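Local coordinates for De novo designed switch protein caging a hemagglutinin binder (sCageHA267_1S) (Synthetic construct, PDB 7CBC), which probably works as a biosensor switch, a designed six-helix cage that holds a hemagglutinin-binding segment, at residues 15-20 against 273-278; 20-25 against 73-78; 109-114 against 176-181; 113-118 against 213-218. All coordinates share one frame; numbering follows the deposited sequence.

Contact 1: 15-20 against 273-278; sequences LQRLNI and FACRIA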
loop_
_atom_site.group_PDB
_atom_site.type_symbol
_atom_site.label_atom_id
_atom_site.label_comp_id
_atom_site.label_asym_id
_atom_site.label_seq_id
_atom_site.Cartn_x
_atom_site.Cartn_y
_atom_site.Cartn_z
ATOM N N LEU A 15 9.133 9.468 -6.554
ATOM C CA LEU A 15 8.305 9.262 -5.377
ATOM C C LEU A 15 7.274 8.171 -5.607
ATOM O O LEU A 15 6.937 7.424 -4.671
ATOM C CB LEU A 15 7.626 10.568 -4.987
ATOM C CG LEU A 15 8.559 11.604 -4.350
ATOM C CD1 LEU A 15 7.723 12.741 -3.845
ATOM C CD2 LEU A 15 9.390 11.012 -3.216
ATOM N N GLN A 16 6.765 8.048 -6.838
ATOM C CA GLN A 16 5.822 6.972 -7.107
ATOM C C GLN A 16 6.509 5.613 -7.033
ATOM O O GLN A 16 5.964 4.673 -6.444
ATOM C CB GLN A 16 5.143 7.167 -8.458
ATOM C CG GLN A 16 4.207 6.021 -8.797
ATOM C CD GLN A 16 3.190 6.363 -9.865
ATOM O OE1 GLN A 16 3.426 6.145 -11.054
ATOM N NE2 GLN A 16 2.038 6.883 -9.444
ATOM N N ARG A 17 7.712 5.491 -7.599
ATOM C CA ARG A 17 8.453 4.236 -7.483
ATOM C C ARG A 17 8.630 3.849 -6.021
ATOM O O ARG A 17 8.390 2.699 -5.626
ATOM C CB ARG A 17 9.813 4.366 -8.173
ATOM C CG ARG A 17 10.657 3.079 -8.191
ATOM C CD ARG A 17 9.847 1.853 -8.613
ATOM N NE ARG A 17 9.347 1.914 -9.986
ATOM C CZ ARG A 17 8.563 0.988 -10.531
ATOM N NH1 ARG A 17 8.205 -0.072 -9.817
ATOM N NH2 ARG A 17 8.136 1.119 -11.783
ATOM N N LEU A 18 9.050 4.813 -5.206
ATOM C CA LEU A 18 9.209 4.584 -3.781
ATOM C C LEU A 18 7.942 4.004 -3.167
ATOM O O LEU A 18 7.993 3.035 -2.402
ATOM C CB LEU A 18 9.574 5.901 -3.108
ATOM C CG LEU A 18 9.738 5.807 -1.596
ATOM C CD1 LEU A 18 10.987 6.591 -1.256
ATOM C CD2 LEU A 18 8.527 6.371 -0.855
ATOM N N ASN A 19 6.791 4.602 -3.492
ATOM C CA ASN A 19 5.517 4.148 -2.954
ATOM C C ASN A 19 5.180 2.754 -3.440
ATOM O O ASN A 19 4.721 1.917 -2.653
ATOM C CB ASN A 19 4.420 5.134 -3.332
ATOM C CG ASN A 19 4.606 6.471 -2.666
ATOM O OD1 ASN A 19 5.107 6.547 -1.533
ATOM N ND2 ASN A 19 4.196 7.542 -3.347
ATOM N N ILE A 20 5.438 2.472 -4.718
ATOM C CA ILE A 20 5.252 1.118 -5.238
ATOM C C ILE A 20 6.073 0.118 -4.432
ATOM O O ILE A 20 5.576 -0.943 -4.021
ATOM C CB ILE A 20 5.619 1.059 -6.728
ATOM C CG1 ILE A 20 4.606 1.856 -7.551
ATOM C CG2 ILE A 20 5.695 -0.405 -7.186
ATOM C CD1 ILE A 20 5.039 2.072 -8.951
ATOM N N PHE A 273 1.551 -1.080 -14.151
ATOM C CA PHE A 273 1.450 -0.219 -15.323
ATOM C C PHE A 273 2.039 1.165 -15.094
ATOM O O PHE A 273 1.882 2.049 -15.950
ATOM C CB PHE A 273 -0.008 -0.137 -15.767
ATOM C CG PHE A 273 -0.605 -1.487 -16.051
ATOM C CD1 PHE A 273 -0.604 -2.007 -17.341
ATOM C CD2 PHE A 273 -1.116 -2.260 -15.021
ATOM C CE1 PHE A 273 -1.133 -3.265 -17.598
ATOM C CE2 PHE A 273 -1.641 -3.515 -15.269
ATOM C CZ PHE A 273 -1.651 -4.018 -16.561
ATOM N N ALA A 274 2.747 1.362 -13.978
ATOM C CA ALA A 274 3.310 2.672 -13.666
ATOM C C ALA A 274 4.334 3.111 -14.707
ATOM O O ALA A 274 4.421 4.298 -15.039
ATOM C CB ALA A 274 3.944 2.640 -12.279
ATOM N N CYS A 275 5.135 2.170 -15.224
ATOM C CA CYS A 275 6.164 2.543 -16.186
ATOM C C CYS A 275 5.551 2.995 -17.507
ATOM O O CYS A 275 6.082 3.904 -18.156
ATOM C CB CYS A 275 7.139 1.377 -16.382
ATOM S SG CYS A 275 8.144 1.001 -14.886
ATOM N N ARG A 276 4.425 2.404 -17.907
ATOM C CA ARG A 276 3.735 2.881 -19.104
ATOM C C ARG A 276 3.027 4.203 -18.847
ATOM O O ARG A 276 3.065 5.107 -19.693
ATOM C CB ARG A 276 2.731 1.836 -19.595
ATOM C CG ARG A 276 3.367 0.594 -20.201
ATOM C CD ARG A 276 2.281 -0.348 -20.670
ATOM N NE ARG A 276 2.807 -1.596 -21.215
ATOM C CZ ARG A 276 2.041 -2.554 -21.728
ATOM N NH1 ARG A 276 0.720 -2.390 -21.772
ATOM N NH2 ARG A 276 2.592 -3.669 -22.195
ATOM N N ILE A 277 2.363 4.330 -17.694
ATOM C CA ILE A 277 1.640 5.562 -17.386
ATOM C C ILE A 277 2.595 6.748 -17.382
ATOM O O ILE A 277 2.318 7.789 -17.991
ATOM C CB ILE A 277 0.890 5.434 -16.049
ATOM C CG1 ILE A 277 -0.344 4.565 -16.230
ATOM C CG2 ILE A 277 0.459 6.807 -15.543
ATOM C CD1 ILE A 277 -0.657 3.742 -15.046
ATOM N N ALA A 278 3.740 6.604 -16.704
ATOM C CA ALA A 278 4.752 7.654 -16.743
ATOM C C ALA A 278 5.240 7.886 -18.163
ATOM O O ALA A 278 5.427 9.034 -18.585
ATOM C CB ALA A 278 5.926 7.301 -15.830
HETATM O O HOH W 1 3.535 6.288 -13.635
#
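Ala274 and Cys275 open the first of three short helices at the C-terminus, probably the caged hemagglutinin binder, and here that unit docks on Gln16, Arg17 and Ile20 of long helix 3-46. The helix segments run antiparallel at 166°, with axes 11.7 Å apart. Ala274 has the largest share of the contact, its methyl meeting two side chains: Ile20 CD1 meets Ala274 CB at 3.5 Å, and Gln16 OE1 lies 3.7 Å from the same CB. A water fills in where the backbones stay apart. It donates to Gln16 OE1 at 2.6 Å and to Ala274 O at 2.6 Å, so the carbonyl that also accepts the helical bond from Ala278 N is tied to the cage. The interface between the six-helix bundle and this C-terminal helical unit is small, 169 Å² over both segments; Gln16 also packs on Leu213 and Asn214 of helix 195-239.

Arg17 reaches across by bending at chi2 (47°) and again at chi3 (64°), which folds its guanidinium over Ile20; Ile20 CD1 lies 3.9 Å above that plane, near its rim. Arg17 NH2 then approaches Cys275 SG edge-on at 3.1 Å. The guanidinium is oriented by Arg17 NE, hydrogen-bonded to Ala299 O, while SG is fixed by the Cys275-Cys301 disulfide inside the C-terminal unit.

Contact 2: 20-25 against 73-78; sequences IRLAEA and KEIDDA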
loop_
_atom_site.group_PDB
_atom_site.type_symbol
_atom_site.label_atom_id
_atom_site.label_comp_id
_atom_site.label_asym_id
_atom_site.label_seq_id
_atom_site.Cartn_x
_atom_site.Cartn_y
_atom_site.Cartn_z
ATOM N N ILE A 20 5.438 2.472 -4.718
ATOM C CA ILE A 20 5.252 1.118 -5.238
ATOM C C ILE A 20 6.073 0.118 -4.432
ATOM O O ILE A 20 5.576 -0.943 -4.021
ATOM C CB ILE A 20 5.619 1.059 -6.728
ATOM C CG1 ILE A 20 4.606 1.856 -7.551
ATOM C CG2 ILE A 20 5.695 -0.405 -7.186
ATOM C CD1 ILE A 20 5.039 2.072 -8.951
ATOM N N ARG A 21 7.354 0.424 -4.216
ATOM C CA ARG A 21 8.207 -0.499 -3.470
ATOM C C ARG A 21 7.705 -0.700 -2.043
ATOM O O ARG A 21 7.740 -1.816 -1.517
ATOM C CB ARG A 21 9.640 0.014 -3.460
ATOM C CG ARG A 21 10.413 -0.337 -4.711
ATOM C CD ARG A 21 11.715 0.442 -4.759
ATOM N NE ARG A 21 12.457 0.166 -5.985
ATOM C CZ ARG A 21 13.427 0.937 -6.461
ATOM N NH1 ARG A 21 13.773 2.039 -5.813
ATOM N NH2 ARG A 21 14.048 0.607 -7.586
ATOM N N LEU A 22 7.267 0.381 -1.397
ATOM C CA LEU A 22 6.722 0.304 -0.051
ATOM C C LEU A 22 5.457 -0.546 -0.010
ATOM O O LEU A 22 5.279 -1.375 0.904
ATOM C CB LEU A 22 6.450 1.723 0.459
ATOM C CG LEU A 22 5.716 1.896 1.787
ATOM C CD1 LEU A 22 6.454 1.138 2.873
ATOM C CD2 LEU A 22 5.584 3.375 2.143
ATOM N N ALA A 23 4.578 -0.375 -1.006
ATOM C CA ALA A 23 3.353 -1.164 -1.061
ATOM C C ALA A 23 3.659 -2.639 -1.271
ATOM O O ALA A 23 2.967 -3.516 -0.727
ATOM C CB ALA A 23 2.442 -0.651 -2.172
ATOM N N GLU A 24 4.676 -2.935 -2.075
ATOM C CA GLU A 24 5.091 -4.323 -2.230
ATOM C C GLU A 24 5.587 -4.909 -0.906
ATOM O O GLU A 24 5.239 -6.047 -0.547
ATOM C CB GLU A 24 6.151 -4.410 -3.328
ATOM C CG GLU A 24 5.527 -4.402 -4.719
ATOM C CD GLU A 24 6.484 -3.956 -5.807
ATOM O OE1 GLU A 24 7.643 -3.604 -5.483
ATOM O OE2 GLU A 24 6.079 -3.976 -6.989
ATOM N N ALA A 25 6.361 -4.129 -0.145
ATOM C CA ALA A 25 6.860 -4.588 1.150
ATOM C C ALA A 25 5.728 -4.819 2.153
ATOM O O ALA A 25 5.730 -5.812 2.889
ATOM C CB ALA A 25 7.854 -3.574 1.703
ATOM N N LYS A 73 9.901 -0.123 9.855
ATOM C CA LYS A 73 11.201 0.351 9.394
ATOM C C LYS A 73 11.181 0.673 7.905
ATOM O O LYS A 73 11.790 1.655 7.475
ATOM C CB LYS A 73 12.272 -0.699 9.704
ATOM C CG LYS A 73 13.698 -0.331 9.289
ATOM C CD LYS A 73 14.252 0.803 10.147
ATOM C CE LYS A 73 15.775 0.896 10.062
ATOM N NZ LYS A 73 16.291 0.864 8.658
ATOM N N GLU A 74 10.505 -0.152 7.093
ATOM C CA GLU A 74 10.390 0.154 5.666
ATOM C C GLU A 74 9.647 1.464 5.443
ATOM O O GLU A 74 9.974 2.219 4.524
ATOM C CB GLU A 74 9.679 -0.983 4.922
ATOM C CG GLU A 74 10.390 -2.359 4.943
ATOM C CD GLU A 74 11.377 -2.541 3.790
ATOM O OE1 GLU A 74 12.212 -1.636 3.566
ATOM O OE2 GLU A 74 11.310 -3.584 3.099
ATOM N N ILE A 75 8.630 1.745 6.260
ATOM C CA ILE A 75 7.904 3.009 6.125
ATOM C C ILE A 75 8.816 4.183 6.456
ATOM O O ILE A 75 8.835 5.198 5.750
ATOM C CB ILE A 75 6.649 3.012 7.016
ATOM C CG1 ILE A 75 5.613 2.018 6.497
ATOM C CG2 ILE A 75 6.027 4.398 7.060
ATOM C CD1 ILE A 75 4.308 2.077 7.243
ATOM N N ASP A 76 9.559 4.071 7.556
ATOM C CA ASP A 76 10.472 5.129 7.970
ATOM C C ASP A 76 11.645 5.241 7.017
ATOM O O ASP A 76 12.159 6.341 6.796
ATOM C CB ASP A 76 10.963 4.856 9.395
ATOM C CG ASP A 76 12.076 5.801 9.823
ATOM O OD1 ASP A 76 11.764 6.971 10.155
ATOM O OD2 ASP A 76 13.258 5.366 9.829
ATOM N N ASP A 77 12.088 4.118 6.454
ATOM C CA ASP A 77 13.090 4.178 5.404
ATOM C C ASP A 77 12.551 4.906 4.178
ATOM O O ASP A 77 13.278 5.665 3.532
ATOM C CB ASP A 77 13.543 2.769 5.037
ATOM C CG ASP A 77 14.594 2.235 5.978
ATOM O OD1 ASP A 77 14.873 2.900 7.001
ATOM O OD2 ASP A 77 15.133 1.143 5.696
ATOM N N ALA A 78 11.277 4.678 3.845
ATOM C CA ALA A 78 10.643 5.367 2.730
ATOM C C ALA A 78 10.454 6.850 3.017
ATOM O O ALA A 78 10.544 7.673 2.096
ATOM C CB ALA A 78 9.295 4.713 2.409
#
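Helix segments 20-25 and 73-78 pack almost exactly antiparallel, at 175° with axes 10.1 Å apart, and Leu22 and Glu74 have the nearest CA atoms at 6.8 Å. They belong to helices 3-46 and 50-93, consecutive in the chain and joined by a short turn, which makes this an up-down helical hairpin within the six-helix bundle.

Leu22 supplies most of the apolar contact. Its CG stands anti to the backbone N (chi1 173°), and from there the two methyls spread over different residues of the facing helix. CD1 of Leu22 comes to 3.8 Å from CG1 of Ile75, the two side chains passing at a slant, while Leu22 CD2 rests on Ala78 CB at 4.0 Å. The small alanine leaves room for that second branch. On the bundle side, Leu116 and Ala119 of helix 99-142 also cover Leu22.

Toward the edge the contact turns from apolar to mixed. On helix 50-93, Lys73 NZ forms a salt bridge with Asp77 OD1 at 3.0 Å, four residues apart, meeting this oxygen on its syn side. Glu74, between them in sequence, bends at chi2 (-89°), which brings OE2 of Glu74 to 3.7 Å from CB of Ala25.

Contact 3: 109-114 against 176-181; sequences AETQDL and RESERI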
loop_
_atom_site.group_PDB
_atom_site.type_symbol
_atom_site.label_atom_id
_atom_site.label_comp_id
_atom_site.label_asym_id
_atom_site.label_seq_id
_atom_site.Cartn_x
_atom_site.Cartn_y
_atom_site.Cartn_z
ATOM N N ALA A 109 5.258 17.712 -1.993
ATOM C CA ALA A 109 5.710 17.336 -0.659
ATOM C C ALA A 109 4.532 17.052 0.258
ATOM O O ALA A 109 4.531 16.047 0.978
ATOM C CB ALA A 109 6.607 18.426 -0.073
ATOM N N GLU A 110 3.516 17.921 0.251
ATOM C CA GLU A 110 2.335 17.668 1.077
ATOM C C GLU A 110 1.653 16.371 0.691
ATOM O O GLU A 110 1.132 15.644 1.552
ATOM C CB GLU A 110 1.322 18.794 0.934
ATOM C CG GLU A 110 1.603 20.068 1.677
ATOM C CD GLU A 110 0.445 21.026 1.507
ATOM O OE1 GLU A 110 -0.643 20.754 2.065
ATOM O OE2 GLU A 110 0.606 22.022 0.775
ATOM N N THR A 111 1.568 16.104 -0.610
ATOM C CA THR A 111 0.883 14.896 -1.047
ATOM C C THR A 111 1.659 13.658 -0.618
ATOM O O THR A 111 1.073 12.687 -0.116
ATOM C CB THR A 111 0.681 14.935 -2.566
ATOM O OG1 THR A 111 -0.315 15.913 -2.891
ATOM C CG2 THR A 111 0.198 13.614 -3.052
ATOM N N GLN A 112 2.985 13.692 -0.755
ATOM C CA GLN A 112 3.764 12.533 -0.352
ATOM C C GLN A 112 3.683 12.296 1.147
ATOM O O GLN A 112 3.694 11.150 1.591
ATOM C CB GLN A 112 5.209 12.689 -0.805
ATOM C CG GLN A 112 6.108 11.526 -0.459
ATOM C CD GLN A 112 5.650 10.202 -1.046
ATOM O OE1 GLN A 112 4.661 10.122 -1.781
ATOM N NE2 GLN A 112 6.377 9.142 -0.711
ATOM N N ASP A 113 3.578 13.353 1.947
ATOM C CA ASP A 113 3.427 13.126 3.375
ATOM C C ASP A 113 2.093 12.458 3.680
ATOM O O ASP A 113 2.016 11.608 4.578
ATOM C CB ASP A 113 3.578 14.438 4.135
ATOM C CG ASP A 113 3.567 14.240 5.638
ATOM O OD1 ASP A 113 2.514 14.492 6.254
ATOM O OD2 ASP A 113 4.606 13.827 6.198
ATOM N N LEU A 114 1.038 12.803 2.932
ATOM C CA LEU A 114 -0.233 12.092 3.087
ATOM C C LEU A 114 -0.068 10.608 2.798
ATOM O O LEU A 114 -0.568 9.754 3.546
ATOM C CB LEU A 114 -1.292 12.672 2.151
ATOM C CG LEU A 114 -1.848 14.069 2.376
ATOM C CD1 LEU A 114 -2.916 14.322 1.322
ATOM C CD2 LEU A 114 -2.416 14.200 3.782
ATOM N N ARG A 176 -9.420 12.565 -0.082
ATOM C CA ARG A 176 -10.035 13.881 -0.081
ATOM C C ARG A 176 -9.011 14.984 0.152
ATOM O O ARG A 176 -9.129 16.061 -0.436
ATOM C CB ARG A 176 -11.137 13.929 0.962
ATOM C CG ARG A 176 -12.460 13.329 0.485
ATOM C CD ARG A 176 -13.560 13.730 1.441
ATOM N NE ARG A 176 -13.226 15.027 2.021
ATOM C CZ ARG A 176 -13.471 16.193 1.434
ATOM N NH1 ARG A 176 -14.080 16.228 0.250
ATOM N NH2 ARG A 176 -13.099 17.322 2.030
ATOM N N GLU A 177 -7.994 14.726 0.978
ATOM C CA GLU A 177 -6.950 15.720 1.225
ATOM C C GLU A 177 -5.994 15.859 0.031
ATOM O O GLU A 177 -5.390 16.925 -0.167
ATOM C CB GLU A 177 -6.204 15.347 2.516
ATOM C CG GLU A 177 -5.223 16.404 3.046
ATOM C CD GLU A 177 -5.839 17.792 3.192
ATOM O OE1 GLU A 177 -7.026 17.886 3.581
ATOM O OE2 GLU A 177 -5.128 18.794 2.919
ATOM N N SER A 178 -5.853 14.809 -0.781
ATOM C CA SER A 178 -5.057 14.914 -1.997
ATOM C C SER A 178 -5.738 15.816 -3.019
ATOM O O SER A 178 -5.088 16.656 -3.657
ATOM C CB SER A 178 -4.817 13.527 -2.586
ATOM O OG SER A 178 -3.868 12.814 -1.824
ATOM N N GLU A 179 -7.050 15.645 -3.193
ATOM C CA GLU A 179 -7.794 16.486 -4.118
ATOM C C GLU A 179 -7.844 17.927 -3.635
ATOM O O GLU A 179 -7.778 18.857 -4.446
ATOM C CB GLU A 179 -9.196 15.925 -4.313
ATOM C CG GLU A 179 -9.213 14.839 -5.361
ATOM C CD GLU A 179 -10.233 13.764 -5.095
ATOM O OE1 GLU A 179 -10.959 13.848 -4.074
ATOM O OE2 GLU A 179 -10.296 12.828 -5.923
ATOM N N ARG A 180 -7.944 18.132 -2.321
ATOM C CA ARG A 180 -7.974 19.492 -1.799
ATOM C C ARG A 180 -6.645 20.198 -2.038
ATOM O O ARG A 180 -6.622 21.390 -2.365
ATOM C CB ARG A 180 -8.343 19.481 -0.313
ATOM C CG ARG A 180 -8.372 20.868 0.311
ATOM C CD ARG A 180 -8.101 20.830 1.802
ATOM N NE ARG A 180 -6.683 20.591 2.057
ATOM C CZ ARG A 180 -5.715 21.477 1.815
ATOM N NH1 ARG A 180 -6.008 22.671 1.317
ATOM N NH2 ARG A 180 -4.450 21.161 2.070
ATOM N N ILE A 181 -5.531 19.473 -1.909
ATOM C CA ILE A 181 -4.220 20.033 -2.238
ATOM C C ILE A 181 -4.180 20.459 -3.700
ATOM O O ILE A 181 -3.734 21.561 -4.040
ATOM C CB ILE A 181 -3.114 19.007 -1.924
ATOM C CG1 ILE A 181 -2.853 18.929 -0.415
ATOM C CG2 ILE A 181 -1.836 19.306 -2.714
ATOM C CD1 ILE A 181 -2.312 17.583 0.048
HETATM O O HOH W 2 -2.554 22.826 0.839
HETATM O O HOH W 3 -2.642 15.722 -4.152
#
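A salt-bridge network of Glu110, Glu177 and Arg180 borders the seam between helices 99-142 and 146-190, beside an apolar patch built by Leu114 and Ile181. Within its own helix, Arg180 bends at chi3 (75°) and turns its side edge onto Glu177: NE and NH2 both donate to the single oxygen OE2 of Glu177, which lies in the guanidinium plane. The link across the helices is looser. Glu110 OE1 stands 3.8 Å from Arg180 NH2, a long salt bridge at the guanidinium edge, and a water closes the gap by donating to Glu110 OE1 and accepting from Arg180 NH2 at 2.8 Å.

The two helices form an antiparallel hairpin of the bundle, 179° between segment directions and 9.9 Å between axes. Inside it, Leu114 and Ile181 meet tip to tip, CD1 to CD1 at 3.6 Å, and Leu114 CD1 also lies 3.6 Å from Glu177 CG, the side chains crossing near a right angle. With an alanine in place of Glu177, the carboxylate and the CG methylene that touches Leu114 are gone, and the guanidinium of Arg180 would probably be held less firmly, by the long Glu110 link and the water.

Deeper in, a second water donates to Thr111 OG1 and Ser178 O, both at 2.7 Å. Thr111 OG1 also bonds Ala107 O, and Ser178 OG bonds Ala174 O.

Contact 4: 113-118 against 213-218; sequences DLNLRA and LNLELL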
loop_
_atom_site.group_PDB
_atom_site.type_symbol
_atom_site.label_atom_id
_atom_site.label_comp_id
_atom_site.label_asym_id
_atom_site.label_seq_id
_atom_site.Cartn_x
_atom_site.Cartn_y
_atom_site.Cartn_z
ATOM N N ASP A 113 3.578 13.353 1.947
ATOM C CA ASP A 113 3.427 13.126 3.375
ATOM C C ASP A 113 2.093 12.458 3.680
ATOM O O ASP A 113 2.016 11.608 4.578
ATOM C CB ASP A 113 3.578 14.438 4.135
ATOM C CG ASP A 113 3.567 14.240 5.638
ATOM O OD1 ASP A 113 2.514 14.492 6.254
ATOM O OD2 ASP A 113 4.606 13.827 6.198
ATOM N N LEU A 114 1.038 12.803 2.932
ATOM C CA LEU A 114 -0.233 12.092 3.087
ATOM C C LEU A 114 -0.068 10.608 2.798
ATOM O O LEU A 114 -0.568 9.754 3.546
ATOM C CB LEU A 114 -1.292 12.672 2.151
ATOM C CG LEU A 114 -1.848 14.069 2.376
ATOM C CD1 LEU A 114 -2.916 14.322 1.322
ATOM C CD2 LEU A 114 -2.416 14.200 3.782
ATOM N N ASN A 115 0.613 10.282 1.696
ATOM C CA ASN A 115 0.781 8.882 1.326
ATOM C C ASN A 115 1.476 8.098 2.432
ATOM O O ASN A 115 1.084 6.970 2.738
ATOM C CB ASN A 115 1.550 8.784 0.008
ATOM C CG ASN A 115 0.777 9.378 -1.150
ATOM O OD1 ASN A 115 -0.453 9.346 -1.173
ATOM N ND2 ASN A 115 1.491 9.935 -2.111
ATOM N N LEU A 116 2.485 8.695 3.071
ATOM C CA LEU A 116 3.205 8.008 4.142
ATOM C C LEU A 116 2.324 7.811 5.371
ATOM O O LEU A 116 2.254 6.707 5.921
ATOM C CB LEU A 116 4.471 8.791 4.492
ATOM C CG LEU A 116 5.477 8.755 3.345
ATOM C CD1 LEU A 116 6.748 9.520 3.678
ATOM C CD2 LEU A 116 5.792 7.317 3.011
ATOM N N ARG A 117 1.619 8.861 5.804
ATOM C CA ARG A 117 0.691 8.706 6.923
ATOM C C ARG A 117 -0.383 7.664 6.632
ATOM O O ARG A 117 -0.814 6.940 7.541
ATOM C CB ARG A 117 0.061 10.057 7.267
ATOM C CG ARG A 117 1.079 11.018 7.852
ATOM C CD ARG A 117 0.646 12.479 7.799
ATOM N NE ARG A 117 1.576 13.305 8.566
ATOM C CZ ARG A 117 1.488 13.472 9.882
ATOM N NH1 ARG A 117 0.506 12.878 10.555
ATOM N NH2 ARG A 117 2.377 14.221 10.527
ATOM N N ALA A 118 -0.821 7.567 5.376
ATOM C CA ALA A 118 -1.795 6.547 5.006
ATOM C C ALA A 118 -1.173 5.156 5.047
ATOM O O ALA A 118 -1.814 4.196 5.487
ATOM C CB ALA A 118 -2.373 6.857 3.622
ATOM N N LEU A 213 -2.515 6.628 -8.718
ATOM C CA LEU A 213 -1.914 5.305 -8.583
ATOM C C LEU A 213 -1.363 5.091 -7.180
ATOM O O LEU A 213 -1.483 3.995 -6.630
ATOM C CB LEU A 213 -0.815 5.099 -9.633
ATOM C CG LEU A 213 -0.210 3.688 -9.802
ATOM C CD1 LEU A 213 0.353 3.494 -11.195
ATOM C CD2 LEU A 213 0.894 3.402 -8.785
ATOM N N ASN A 214 -0.733 6.114 -6.596
ATOM C CA ASN A 214 -0.295 6.016 -5.205
ATOM C C ASN A 214 -1.458 5.651 -4.288
ATOM O O ASN A 214 -1.301 4.857 -3.357
ATOM C CB ASN A 214 0.322 7.342 -4.741
ATOM C CG ASN A 214 1.596 7.720 -5.499
ATOM O OD1 ASN A 214 2.401 6.860 -5.850
ATOM N ND2 ASN A 214 1.785 9.032 -5.748
ATOM N N LEU A 215 -2.629 6.254 -4.508
ATOM C CA LEU A 215 -3.767 5.974 -3.640
ATOM C C LEU A 215 -4.354 4.599 -3.927
ATOM O O LEU A 215 -4.798 3.912 -3.001
ATOM C CB LEU A 215 -4.832 7.068 -3.794
ATOM C CG LEU A 215 -4.462 8.432 -3.196
ATOM C CD1 LEU A 215 -5.553 9.491 -3.466
ATOM C CD2 LEU A 215 -4.134 8.335 -1.688
ATOM N N GLU A 216 -4.335 4.161 -5.189
ATOM C CA GLU A 216 -4.842 2.827 -5.500
ATOM C C GLU A 216 -3.956 1.736 -4.891
ATOM O O GLU A 216 -4.461 0.676 -4.497
ATOM C CB GLU A 216 -4.966 2.660 -7.013
ATOM C CG GLU A 216 -5.574 1.344 -7.471
ATOM C CD GLU A 216 -7.051 1.220 -7.148
ATOM O OE1 GLU A 216 -7.676 2.252 -6.825
ATOM O OE2 GLU A 216 -7.581 0.080 -7.208
ATOM N N LEU A 217 -2.646 1.981 -4.792
ATOM C CA LEU A 217 -1.778 1.094 -4.019
ATOM C C LEU A 217 -2.379 0.792 -2.651
ATOM O O LEU A 217 -2.491 -0.367 -2.254
ATOM C CB LEU A 217 -0.392 1.725 -3.862
ATOM C CG LEU A 217 0.476 1.822 -5.119
ATOM C CD1 LEU A 217 1.800 2.425 -4.766
ATOM C CD2 LEU A 217 0.681 0.420 -5.692
ATOM N N LEU A 218 -2.806 1.833 -1.932
ATOM C CA LEU A 218 -3.308 1.646 -0.579
ATOM C C LEU A 218 -4.665 0.964 -0.583
ATOM O O LEU A 218 -4.958 0.157 0.306
ATOM C CB LEU A 218 -3.398 2.986 0.140
ATOM C CG LEU A 218 -2.051 3.683 0.297
ATOM C CD1 LEU A 218 -2.243 5.154 0.603
ATOM C CD2 LEU A 218 -1.217 3.018 1.372
#
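Asn115 and Asn214 face each other where their CA atoms lie 7.2 Å apart, on segments that run parallel (4° between directions) with axes 10.6 Å apart. Their side chains cross at about a right angle, the amide planes 61° apart. Nitrogen meets nitrogen: Asn115 ND2 is 3.8 Å from Asn214 ND2, so two donors sit side by side without bonding each other. Asn115 ND2 also touches Asn214 CB at 3.9 Å. The amide oxygen of Asn115, OD1, lies 3.9 Å from Leu215 CD2, a packing contact only. One turn along, Ala118 CB and Leu218 CD1 press together at 3.5 Å, tighter than usual for two carbons.

What positions the two amides lies in the second shell. Gln211, one turn before Asn214 on helix 195-239, bridges them, giving its NE2 to Asn115 OD1 and accepting from Asn214 ND2 at its OE1. Asn115 ND2 in turn donates to Gln112 OE1, and Asn214 OD1 accepts from Asn19 ND2 of helix 3-46. Each amide oxygen and nitrogen of this pair therefore has a partner, although both residues are buried. Replacing Asn115 by a leucine would probably cost Gln211 NE2 one of its two partners, leaving it Ser178 OG, and deprive Gln112 OE1 of its Asn115 N-H. Asparagines and glutamines from three helices, linked in this way and flanked by Leu215, Leu218 and Ala118, make a buried polar network of the kind built into designed helical bundles.

In the fold
Contacts 1 to 4 lie in the same part of the bundle, staggered along it, their centres about 9 to 18 Å apart. Contacts 1 and 2 share helix 3-46 and Ile20; contacts 3 and 4 share helix 99-142 and Leu114. Along the chain, contact 2 closes before contacts 3 and 4 open, and all three are nested in the loop closed by contact 1. Contacts 2 and 3 join helices consecutive in the chain, contact 4 joins two that are not, and contact 1 brings the C-terminal helices onto the bundle. Asn19 reaches Gln112 and Asn214, so helix 3-46 both enters the polar network and receives the C-terminal helices, consistent with a cage holding its binder.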